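Transcriptional regulator, GntR family (Ralstonia eutropha, PDB 3IHU) probably binds DNA as a transcription factor, pairing a GntR-type winged helix-turn-helix domain with a helical FCD domain. Local coordinates at residues M97-L101 / L157-F161. Numbering follows the deposited sequence.
Sequences MTGLL and LRRLF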
# COMPACT_ATOMS: atom_id res chain seq x y z
N MSE A 97 0.16 9.05 8.30
CA MSE A 97 0.91 9.21 7.04
C MSE A 97 -0.04 9.27 5.80
O MSE A 97 0.25 9.99 4.87
CB MSE A 97 2.07 8.20 6.85
CG MSE A 97 3.17 8.34 8.00
SE MSE A 97 4.00 10.08 7.87
CE MSE A 97 3.19 11.18 9.31
N THR A 98 -1.18 8.61 5.85
CA THR A 98 -2.16 8.66 4.75
C THR A 98 -2.87 9.97 4.79
O THR A 98 -3.18 10.56 3.77
CB THR A 98 -3.19 7.53 4.79
OG1 THR A 98 -2.51 6.26 4.82
CG2 THR A 98 -4.14 7.58 3.55
N GLY A 99 -3.18 10.40 5.99
CA GLY A 99 -3.61 11.75 6.20
C GLY A 99 -2.70 12.78 5.59
O GLY A 99 -3.15 13.66 4.87
N LEU A 100 -1.40 12.70 5.89
CA LEU A 100 -0.46 13.60 5.30
C LEU A 100 -0.32 13.44 3.79
O LEU A 100 -0.07 14.40 3.12
CB LEU A 100 0.89 13.50 5.96
CG LEU A 100 1.97 14.48 5.62
CD1 LEU A 100 1.45 15.88 5.65
CD2 LEU A 100 3.19 14.24 6.66
N LEU A 101 -0.41 12.23 3.26
CA LEU A 101 -0.37 12.05 1.81
C LEU A 101 -1.48 12.89 1.09
O LEU A 101 -1.21 13.58 0.09
CB LEU A 101 -0.55 10.59 1.48
CG LEU A 101 -0.49 10.16 0.02
CD1 LEU A 101 0.92 10.26 -0.55
CD2 LEU A 101 -1.18 8.79 -0.15
N LEU A 157 7.66 11.89 2.38
CA LEU A 157 6.66 10.88 2.13
C LEU A 157 7.12 9.88 1.11
O LEU A 157 6.79 8.68 1.24
CB LEU A 157 5.35 11.52 1.63
CG LEU A 157 4.61 12.33 2.68
CD1 LEU A 157 3.31 12.85 2.02
CD2 LEU A 157 4.26 11.48 3.88
N ARG A 158 7.86 10.33 0.10
CA ARG A 158 8.39 9.42 -0.93
C ARG A 158 9.22 8.34 -0.30
O ARG A 158 9.12 7.17 -0.64
CB ARG A 158 9.24 10.13 -1.97
CG ARG A 158 8.54 11.11 -2.80
CD ARG A 158 9.49 11.67 -3.88
NE ARG A 158 8.78 12.60 -4.75
CZ ARG A 158 7.92 12.24 -5.70
NH1 ARG A 158 7.64 10.95 -5.93
NH2 ARG A 158 7.32 13.17 -6.43
N ARG A 159 10.02 8.74 0.68
CA ARG A 159 10.90 7.78 1.35
C ARG A 159 10.15 6.87 2.33
O ARG A 159 10.53 5.73 2.48
CB ARG A 159 12.15 8.50 1.92
CG ARG A 159 12.16 8.80 3.41
CD ARG A 159 13.46 9.59 3.79
NE ARG A 159 13.91 9.24 5.13
CZ ARG A 159 14.52 8.10 5.45
N LEU A 160 9.05 7.31 2.93
CA LEU A 160 8.20 6.45 3.77
C LEU A 160 7.08 5.68 3.01
O LEU A 160 6.29 4.96 3.62
CB LEU A 160 7.44 7.32 4.78
CG LEU A 160 7.92 8.00 6.04
CD1 LEU A 160 9.17 9.03 5.91
CD2 LEU A 160 6.67 8.65 6.58
N PHE A 161 6.97 5.88 1.70
CA PHE A 161 5.74 5.53 0.93
C PHE A 161 5.25 4.09 1.14
O PHE A 161 4.08 3.87 1.42
CB PHE A 161 6.00 5.82 -0.57
CG PHE A 161 4.78 5.72 -1.46
CD1 PHE A 161 3.65 6.52 -1.21
CD2 PHE A 161 4.79 4.89 -2.56
CE1 PHE A 161 2.53 6.44 -2.04
CE2 PHE A 161 3.69 4.81 -3.39
CZ PHE A 161 2.54 5.59 -3.12
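Leu-101 brings its CD1 methyl to the edge of the Phe-161 ring, near the ring plane and 4.4 Å from CE1, while His-165 meets the same ring edge-to-face. This apolar contact joins helices 84-105 and 155-165 within the all-helical FCD domain, the C-terminal domain of the FadR-type branch of GntR regulators. The short segments cross at 134° between their N-to-C directions, about 45° from antiparallel, with axes 11.3 Å apart at their closest. On the Phe-161 side the interface is buried, and Tyr-145 of helix 134-152 packs against both Leu-101 and Phe-161. Towards Met-97, Leu-100 and Leu-160 it is more open. There the selenomethionine Met-97, its chain bent at chi2 and again at chi3, crosses Leu-160 at a slant, and its CG lies 3.8 Å from Leu-160 CD2; the still shorter approach of its selenium to that methyl is doubtful. Leu-157 contributes the largest share of the buried surface. Its CG stands anti to the carbonyl carbon (chi1 -69°), and the isobutyl group extends to the facing helix with its two methyls divided: CD2 lies 4.1 Å from Leu-100 CD2, whereas CD1 reaches the backbone, 3.9 Å from Leu-100 O and 3.8 Å from Leu-101 CA.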